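Local coordinates for protein importin subunit beta-1 (Saccharomyces cerevisiae, PDB 5OWU) that carries proteins into the nucleus by associating with importin alpha, which recognises the classical nuclear localization signal in the cargo, at residues 157-160 against 161-164; 599-602 against 603-606; 715-718 against 719-722. One frame throughout, in Å; residues are numbered along the deposited sequence.

Contact 1 of 3, residues 157-160 against 161-164; sequences LALG and YMCE
Tyr161 and Leu157 meet through the backbone and through the tyrosine ring, which lies obliquely to Leu157 O. The backbone part is plain alpha-helix: four successive i to i+4 hydrogen bonds join the halves. Tyr161 N to Leu157 O, 2.9 Å, and Glu164 N to Gly160 O, also 2.9 Å, are nearly linear at nitrogen, while Met162 N and Cys163 N approach the oxygens of Ala158 and Leu159 tilted somewhat from their carbonyl planes.

The second kind of contact is carbon against carbonyl oxygen. Tyr161 has CG anti to its own carbonyl carbon (chi1 -76°), which swings the ring back along the helix until CD2 is 3.2 Å from Leu157 O. In the same way Met162 CE comes to 3.6 Å from Ala158 O.

The third kind is apolar. Farther out on the tyrosine ring, Tyr161 CE2 meets Leu157 CB at 4.3 Å. Met162 and Leu159 run side by side in the same direction, and the bend at chi3 (-70°) brings Met162 CE to 4.0 Å from Leu159 CD2.

Helix 149-165 belongs to HEAT repeat 4 and is packed on several sides. Tyr161 faces helix 109-126, where its OH hydrogen-bonds to Asn113 OD1; Leu159 and Met162 lie on Met136 of helix 133-142, and Cys163 meets Asp207 and Ser208 of helix 195-208.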
ATOM      1  N   LEU A 157     -16.571   2.737 -23.924  1.00 22.22           N
ATOM      2  CA  LEU A 157     -15.655   3.574 -23.154  1.00 26.65           C
ATOM      3  C   LEU A 157     -16.416   4.470 -22.190  1.00 30.20           C
ATOM      4  O   LEU A 157     -16.067   4.567 -21.007  1.00 23.02           O
ATOM      5  CB  LEU A 157     -14.801   4.438 -24.084  1.00 29.85           C
ATOM      6  CG  LEU A 157     -13.775   3.731 -24.965  1.00 35.77           C
ATOM      7  CD1 LEU A 157     -12.968   4.775 -25.711  1.00 36.42           C
ATOM      8  CD2 LEU A 157     -12.866   2.823 -24.148  1.00 45.32           C
ATOM      9  N   ALA A 158     -17.454   5.147 -22.686  1.00 28.06           N
ATOM     10  CA  ALA A 158     -18.229   6.033 -21.822  1.00 18.90           C
ATOM     11  C   ALA A 158     -18.818   5.277 -20.636  1.00 22.21           C
ATOM     12  O   ALA A 158     -18.795   5.773 -19.506  1.00 24.79           O
ATOM     13  CB  ALA A 158     -19.333   6.719 -22.627  1.00 22.34           C
ATOM     14  N   LEU A 159     -19.346   4.071 -20.867  1.00 21.54           N
ATOM     15  CA  LEU A 159     -19.899   3.295 -19.759  1.00 23.72           C
ATOM     16  C   LEU A 159     -18.810   2.921 -18.752  1.00 16.18           C
ATOM     17  O   LEU A 159     -19.011   3.021 -17.528  1.00 27.04           O
ATOM     18  CB  LEU A 159     -20.602   2.053 -20.306  1.00 28.19           C
ATOM     19  CG  LEU A 159     -21.867   2.384 -21.113  1.00 26.06           C
ATOM     20  CD1 LEU A 159     -22.221   1.253 -22.042  1.00 30.31           C
ATOM     21  CD2 LEU A 159     -23.029   2.690 -20.177  1.00 29.39           C
ATOM     22  N   GLY A 160     -17.640   2.523 -19.249  1.00 25.43           N
ATOM     23  CA  GLY A 160     -16.522   2.269 -18.354  1.00 27.43           C
ATOM     24  C   GLY A 160     -16.186   3.475 -17.499  1.00 23.60           C
ATOM     25  O   GLY A 160     -16.083   3.372 -16.277  1.00 23.85           O
ATOM     26  N   TYR A 161     -16.015   4.638 -18.136  1.00 26.95           N
ATOM     27  CA  TYR A 161     -15.668   5.856 -17.406  1.00 27.94           C
ATOM     28  C   TYR A 161     -16.742   6.210 -16.396  1.00 24.75           C
ATOM     29  O   TYR A 161     -16.447   6.676 -15.296  1.00 25.87           O
ATOM     30  CB  TYR A 161     -15.476   7.014 -18.383  1.00 20.23           C
ATOM     31  CG  TYR A 161     -14.178   6.987 -19.158  1.00 26.37           C
ATOM     32  CD1 TYR A 161     -12.952   6.924 -18.504  1.00 34.19           C
ATOM     33  CD2 TYR A 161     -14.177   7.068 -20.543  1.00 27.93           C
ATOM     34  CE1 TYR A 161     -11.765   6.917 -19.213  1.00 37.73           C
ATOM     35  CE2 TYR A 161     -12.995   7.063 -21.259  1.00 30.26           C
ATOM     36  CZ  TYR A 161     -11.794   6.990 -20.589  1.00 34.32           C
ATOM     37  OH  TYR A 161     -10.626   6.978 -21.309  1.00 32.97           O
ATOM     38  N   MET A 162     -17.999   6.029 -16.773  1.00 22.06           N
ATOM     39  CA  MET A 162     -19.115   6.224 -15.855  1.00 22.02           C
ATOM     40  C   MET A 162     -18.918   5.435 -14.570  1.00 29.50           C
ATOM     41  O   MET A 162     -19.060   5.964 -13.459  1.00 27.47           O
ATOM     42  CB  MET A 162     -20.385   5.768 -16.557  1.00 33.69           C
ATOM     43  CG  MET A 162     -21.612   6.545 -16.285  1.00 38.50           C
ATOM     44  SD  MET A 162     -22.880   5.853 -17.369  1.00 37.74           S
ATOM     45  CE  MET A 162     -22.332   6.394 -18.978  1.00 32.47           C
ATOM     46  N   CYS A 163     -18.623   4.144 -14.705  1.00 26.06           N
ATOM     47  CA  CYS A 163     -18.504   3.305 -13.516  1.00 30.39           C
ATOM     48  C   CYS A 163     -17.229   3.615 -12.742  1.00 34.09           C
ATOM     49  O   CYS A 163     -17.249   3.707 -11.510  1.00 40.95           O
ATOM     50  CB  CYS A 163     -18.565   1.839 -13.934  1.00 30.45           C
ATOM     51  SG  CYS A 163     -20.164   1.447 -14.659  1.00 34.14           S
ATOM     52  N   GLU A 164     -16.121   3.818 -13.447  1.00 40.07           N
ATOM     53  CA  GLU A 164     -14.856   4.122 -12.787  1.00 45.56           C
ATOM     54  C   GLU A 164     -14.905   5.464 -12.055  1.00 49.07           C
ATOM     55  O   GLU A 164     -14.341   5.601 -10.964  1.00 58.42           O
ATOM     56  CB  GLU A 164     -13.735   4.107 -13.827  1.00 48.20           C
ATOM     57  CG  GLU A 164     -12.361   4.447 -13.291  1.00 61.51           C
ATOM     58  CD  GLU A 164     -11.316   4.473 -14.385  1.00 70.81           C
ATOM     59  OE1 GLU A 164     -11.669   4.816 -15.536  1.00 62.48           O
ATOM     60  OE2 GLU A 164     -10.147   4.143 -14.096  1.00 81.05           O
TER

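Contact 2 of 3, residues 599-602 against 603-606; sequences MGLF and FRLL
The Phe603 ring takes the methyl of Met599 at its outer end: CE is 3.5 Å from CZ and nearly as near CE2, while at the inner end CD2 lies 3.3 Å from Met599 O. The two side chains cross obliquely. Met599 gets there by folding, with bends at chi2 (-57°) and chi3 (-59°) that curl the thioether round toward the ring. At the Phe602 ring, Leu605 CD1 comes in at the edge, near the ring plane, 4.3 Å from CD1 of the phenylalanine. The third flat group, the Arg604 guanidinium, has Leu601 CD2 beside NH1 at 3.5 Å; these two side chains run alongside each other on the more open side of the helix.

All this sits on helix 595-607 of HEAT repeat 14, in an array of helices joined by loops, with no strand. Phe602 points into the layer between helices 563-586 and 615-629, meeting Leu577 and Ile622, while Phe603 and Leu606 turn to helix 637-649.

With an alanine at Phe603 the ring would be gone, which is likely to leave the Met599 methyl without its partner on that side and Thr639 without its aromatic neighbour.

Backbone hydrogen bonds carry the turn itself. Phe603 N to Met599 O is 2.8 Å and close to straight; Arg604 N reaches Gly600 O at 3.1 Å, and that same oxygen has the Arg604 CG at 3.2 Å.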
ATOM      1  N   MET A 599      30.245  15.302  14.578  1.00 39.75           N
ATOM      2  CA  MET A 599      29.563  16.519  14.156  1.00 33.77           C
ATOM      3  C   MET A 599      30.384  17.243  13.101  1.00 37.43           C
ATOM      4  O   MET A 599      29.831  17.759  12.119  1.00 38.68           O
ATOM      5  CB  MET A 599      29.280  17.419  15.361  1.00 38.41           C
ATOM      6  CG  MET A 599      28.176  16.887  16.291  1.00 41.06           C
ATOM      7  SD  MET A 599      26.584  16.600  15.476  1.00 42.21           S
ATOM      8  CE  MET A 599      26.213  18.231  14.835  1.00 53.55           C
ATOM      9  N   GLY A 600      31.711  17.236  13.253  1.00 40.75           N
ATOM     10  CA  GLY A 600      32.554  17.807  12.217  1.00 45.12           C
ATOM     11  C   GLY A 600      32.234  17.230  10.854  1.00 44.78           C
ATOM     12  O   GLY A 600      32.083  17.959   9.869  1.00 43.47           O
ATOM     13  N   LEU A 601      32.092  15.905  10.784  1.00 41.89           N
ATOM     14  CA  LEU A 601      31.735  15.263   9.526  1.00 36.11           C
ATOM     15  C   LEU A 601      30.331  15.655   9.092  1.00 39.55           C
ATOM     16  O   LEU A 601      30.097  15.996   7.923  1.00 37.86           O
ATOM     17  CB  LEU A 601      31.866  13.749   9.677  1.00 38.17           C
ATOM     18  CG  LEU A 601      33.269  13.262  10.014  1.00 42.17           C
ATOM     19  CD1 LEU A 601      33.263  11.743  10.239  1.00 49.69           C
ATOM     20  CD2 LEU A 601      34.255  13.689   8.923  1.00 53.88           C
ATOM     21  N   PHE A 602      29.385  15.659  10.033  1.00 39.90           N
ATOM     22  CA  PHE A 602      27.999  15.909   9.655  1.00 40.74           C
ATOM     23  C   PHE A 602      27.846  17.311   9.078  1.00 37.82           C
ATOM     24  O   PHE A 602      27.285  17.490   7.989  1.00 37.07           O
ATOM     25  CB  PHE A 602      27.084  15.688  10.861  1.00 35.29           C
ATOM     26  CG  PHE A 602      27.069  14.258  11.365  1.00 39.98           C
ATOM     27  CD1 PHE A 602      27.379  13.197  10.521  1.00 41.75           C
ATOM     28  CD2 PHE A 602      26.745  13.976  12.682  1.00 43.28           C
ATOM     29  CE1 PHE A 602      27.370  11.892  10.983  1.00 41.22           C
ATOM     30  CE2 PHE A 602      26.733  12.668  13.149  1.00 39.62           C
ATOM     31  CZ  PHE A 602      27.044  11.626  12.297  1.00 34.91           C
ATOM     32  N   PHE A 603      28.389  18.315   9.764  1.00 45.54           N
ATOM     33  CA  PHE A 603      28.370  19.659   9.203  1.00 50.23           C
ATOM     34  C   PHE A 603      29.010  19.684   7.823  1.00 45.75           C
ATOM     35  O   PHE A 603      28.460  20.284   6.891  1.00 47.01           O
ATOM     36  CB  PHE A 603      29.066  20.635  10.152  1.00 51.48           C
ATOM     37  CG  PHE A 603      28.262  20.955  11.377  1.00 37.85           C
ATOM     38  CD1 PHE A 603      26.928  21.300  11.269  1.00 44.01           C
ATOM     39  CD2 PHE A 603      28.831  20.882  12.639  1.00 51.20           C
ATOM     40  CE1 PHE A 603      26.177  21.585  12.394  1.00 52.68           C
ATOM     41  CE2 PHE A 603      28.083  21.168  13.767  1.00 49.68           C
ATOM     42  CZ  PHE A 603      26.757  21.519  13.642  1.00 44.72           C
ATOM     43  N   ARG A 604      30.146  19.004   7.652  1.00 42.07           N
ATOM     44  CA  ARG A 604      30.753  18.975   6.329  1.00 45.54           C
ATOM     45  C   ARG A 604      29.773  18.407   5.314  1.00 51.29           C
ATOM     46  O   ARG A 604      29.535  19.005   4.255  1.00 44.31           O
ATOM     47  CB  ARG A 604      32.060  18.180   6.363  1.00 48.02           C
ATOM     48  CG  ARG A 604      33.208  18.958   6.999  1.00 55.78           C
ATOM     49  CD  ARG A 604      34.405  18.077   7.288  1.00 52.59           C
ATOM     50  NE  ARG A 604      34.898  17.411   6.088  1.00 56.97           N
ATOM     51  CZ  ARG A 604      35.795  16.431   6.093  1.00 56.81           C
ATOM     52  NH1 ARG A 604      36.299  15.991   7.239  1.00 55.60           N
ATOM     53  NH2 ARG A 604      36.183  15.879   4.951  1.00 56.00           N
ATOM     54  N   LEU A 605      29.126  17.289   5.659  1.00 41.17           N
ATOM     55  CA  LEU A 605      28.143  16.711   4.753  1.00 37.77           C
ATOM     56  C   LEU A 605      27.018  17.691   4.470  1.00 39.59           C
ATOM     57  O   LEU A 605      26.488  17.734   3.354  1.00 40.21           O
ATOM     58  CB  LEU A 605      27.593  15.414   5.342  1.00 39.20           C
ATOM     59  CG  LEU A 605      28.587  14.255   5.352  1.00 46.02           C
ATOM     60  CD1 LEU A 605      28.079  13.137   6.246  1.00 48.26           C
ATOM     61  CD2 LEU A 605      28.823  13.742   3.939  1.00 39.69           C
ATOM     62  N   LEU A 606      26.632  18.486   5.472  1.00 47.20           N
ATOM     63  CA  LEU A 606      25.552  19.445   5.274  1.00 48.80           C
ATOM     64  C   LEU A 606      25.989  20.616   4.405  1.00 49.41           C
ATOM     65  O   LEU A 606      25.152  21.225   3.730  1.00 50.88           O
ATOM     66  CB  LEU A 606      25.038  19.955   6.623  1.00 43.42           C
ATOM     67  CG  LEU A 606      24.225  18.992   7.495  1.00 47.87           C
ATOM     68  CD1 LEU A 606      23.823  19.668   8.792  1.00 46.93           C
ATOM     69  CD2 LEU A 606      22.986  18.472   6.770  1.00 44.98           C
TER

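Contact 3 of 3, residues 715-718 against 719-722; sequences ADFI and PYLN
Phe717 meets both Tyr720 and Leu721. The phenylalanine has CG anti to the backbone N (chi1 -163°), which carries its ring forward along the chain although its CB starts off away from the following residues; Leu721 shares that arrangement, while Tyr720 takes another. The side chains of Phe717 and Leu721 cross at about a right angle, and Leu721 CD1 arrives at the ring edge, near the plane, 4.2 Å from Phe717 CE2. On the tyrosine side, Phe717 CD1 is 4.5 Å from Tyr720 CD2, a looser approach.

Tyr720 swings CG beside its nitrogen (chi1 -46°), and this lays the ring back over the preceding turn. One edge of it faces two carbonyl oxygens: CD2 is 3.5 Å from Phe717 O and CE2 is 3.6 Å from Asp716 O. The hydroxyl is held from outside, by Asp679, while Asp716 forms a salt bridge with Arg675.

In the backbone, Ile718 N bonds to Ala715 O at 3.0 Å, closing the 3-10 turn. Tyr720 N bonds to Phe717 O and Leu721 N to Ile718 O, in each case with the donor well above the carbonyl plane. Ile718 O also accepts a bond from a water at 2.7 Å, and this water accepts the N-H of Asn722 at 2.9 Å, standing in for the direct i to i+4 bond.

A 3-10 turn running into a helix with proline in its first turn is a familiar helix start; here it links helix 698-713 to helix 718-732, where HEAT repeat 17 begins.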
ATOM      1  N   ALA A 715       3.513  21.766  32.872  1.00 31.24           N
ATOM      2  CA  ALA A 715       2.624  22.913  33.032  1.00 31.92           C
ATOM      3  C   ALA A 715       3.009  24.087  32.139  1.00 28.22           C
ATOM      4  O   ALA A 715       2.137  24.892  31.787  1.00 28.80           O
ATOM      5  CB  ALA A 715       2.609  23.353  34.495  1.00 30.69           C
ATOM      6  N   ASP A 716       4.288  24.202  31.746  1.00 21.74           N
ATOM      7  CA  ASP A 716       4.676  25.265  30.824  1.00 29.06           C
ATOM      8  C   ASP A 716       3.878  25.211  29.523  1.00 27.64           C
ATOM      9  O   ASP A 716       3.848  26.197  28.773  1.00 26.03           O
ATOM     10  CB  ASP A 716       6.169  25.162  30.513  1.00 25.04           C
ATOM     11  CG  ASP A 716       7.054  25.674  31.641  1.00 36.34           C
ATOM     12  OD1 ASP A 716       6.540  26.032  32.720  1.00 38.63           O
ATOM     13  OD2 ASP A 716       8.283  25.712  31.436  1.00 37.39           O
ATOM     14  N   PHE A 717       3.244  24.073  29.235  1.00 24.28           N
ATOM     15  CA  PHE A 717       2.484  23.884  28.006  1.00 23.07           C
ATOM     16  C   PHE A 717       1.115  24.545  28.048  1.00 23.77           C
ATOM     17  O   PHE A 717       0.498  24.728  26.995  1.00 25.01           O
ATOM     18  CB  PHE A 717       2.310  22.387  27.751  1.00 25.65           C
ATOM     19  CG  PHE A 717       1.909  22.045  26.335  1.00 21.67           C
ATOM     20  CD1 PHE A 717       2.841  22.093  25.310  1.00 24.34           C
ATOM     21  CD2 PHE A 717       0.612  21.646  26.039  1.00 22.95           C
ATOM     22  CE1 PHE A 717       2.483  21.760  24.010  1.00 28.43           C
ATOM     23  CE2 PHE A 717       0.250  21.314  24.744  1.00 25.47           C
ATOM     24  CZ  PHE A 717       1.189  21.374  23.729  1.00 28.60           C
ATOM     25  N   ILE A 718       0.624  24.913  29.232  1.00 26.94           N
ATOM     26  CA  ILE A 718      -0.777  25.326  29.354  1.00 25.71           C
ATOM     27  C   ILE A 718      -1.119  26.493  28.435  1.00 28.22           C
ATOM     28  O   ILE A 718      -2.208  26.483  27.842  1.00 31.88           O
ATOM     29  CB  ILE A 718      -1.120  25.584  30.826  1.00 24.44           C
ATOM     30  CG1 ILE A 718      -1.137  24.245  31.577  1.00 30.06           C
ATOM     31  CG2 ILE A 718      -2.461  26.307  30.957  1.00 28.16           C
ATOM     32  CD1 ILE A 718      -1.137  24.362  33.094  1.00 30.25           C
ATOM     33  N   PRO A 719      -0.278  27.512  28.258  1.00 25.02           N
ATOM     34  CA  PRO A 719      -0.672  28.612  27.362  1.00 28.72           C
ATOM     35  C   PRO A 719      -0.869  28.192  25.912  1.00 30.31           C
ATOM     36  O   PRO A 719      -1.615  28.865  25.194  1.00 26.57           O
ATOM     37  CB  PRO A 719       0.481  29.616  27.509  1.00 28.76           C
ATOM     38  CG  PRO A 719       1.027  29.339  28.869  1.00 28.81           C
ATOM     39  CD  PRO A 719       0.925  27.851  29.031  1.00 23.76           C
ATOM     40  N   TYR A 720      -0.242  27.107  25.457  1.00 28.13           N
ATOM     41  CA  TYR A 720      -0.434  26.621  24.090  1.00 19.81           C
ATOM     42  C   TYR A 720      -1.599  25.642  23.968  1.00 28.05           C
ATOM     43  O   TYR A 720      -2.080  25.392  22.849  1.00 30.11           O
ATOM     44  CB  TYR A 720       0.850  25.949  23.588  1.00 24.45           C
ATOM     45  CG  TYR A 720       2.106  26.742  23.865  1.00 23.35           C
ATOM     46  CD1 TYR A 720       2.578  27.676  22.954  1.00 26.56           C
ATOM     47  CD2 TYR A 720       2.825  26.556  25.037  1.00 31.13           C
ATOM     48  CE1 TYR A 720       3.728  28.403  23.203  1.00 26.46           C
ATOM     49  CE2 TYR A 720       3.981  27.285  25.295  1.00 30.16           C
ATOM     50  CZ  TYR A 720       4.419  28.211  24.378  1.00 29.95           C
ATOM     51  OH  TYR A 720       5.561  28.946  24.627  1.00 29.96           O
ATOM     52  N   LEU A 721      -2.088  25.129  25.097  1.00 26.96           N
ATOM     53  CA  LEU A 721      -2.987  23.982  25.086  1.00 33.21           C
ATOM     54  C   LEU A 721      -4.206  24.224  24.199  1.00 31.55           C
ATOM     55  O   LEU A 721      -4.497  23.432  23.295  1.00 28.82           O
ATOM     56  CB  LEU A 721      -3.405  23.657  26.520  1.00 25.20           C
ATOM     57  CG  LEU A 721      -4.316  22.455  26.716  1.00 32.01           C
ATOM     58  CD1 LEU A 721      -3.665  21.184  26.187  1.00 31.98           C
ATOM     59  CD2 LEU A 721      -4.652  22.318  28.192  1.00 33.89           C
ATOM     60  N   ASN A 722      -4.925  25.326  24.427  1.00 32.57           N
ATOM     61  CA  ASN A 722      -6.130  25.566  23.643  1.00 32.99           C
ATOM     62  C   ASN A 722      -5.829  25.448  22.156  1.00 32.00           C
ATOM     63  O   ASN A 722      -6.451  24.646  21.445  1.00 34.79           O
ATOM     64  CB  ASN A 722      -6.733  26.936  23.966  1.00 32.43           C
ATOM     65  CG  ASN A 722      -8.154  27.068  23.451  1.00 41.70           C
ATOM     66  OD1 ASN A 722      -8.437  27.884  22.580  1.00 39.71           O
ATOM     67  ND2 ASN A 722      -9.049  26.229  23.963  1.00 31.69           N
TER
HETATM   68  O   HOH W   1      -4.459  27.266  26.532  1.00 27.76           O

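In the fold
Along the chain the three contacts come in series, each about two turns long (contact 3 partly as a 3-10 turn), and none touches another. Contact 1 lies on helix 149-165 in HEAT repeat 4, contact 2 on helix 595-607 in repeat 14, and contact 3 at the start of helix 718-732, where repeat 17 opens; contacts 2 and 3 share the importin beta-1-like TPR repeat range, 454-835. Centre to centre, contacts 1 and 2 are 55 Å apart, on opposite sides of the chain's centre; contact 3 is 53 Å from contact 1 and 36 Å from contact 2. Such spacing reflects the long superhelical HEAT-repeat solenoid, whose helices pack mainly on near neighbours in sequence.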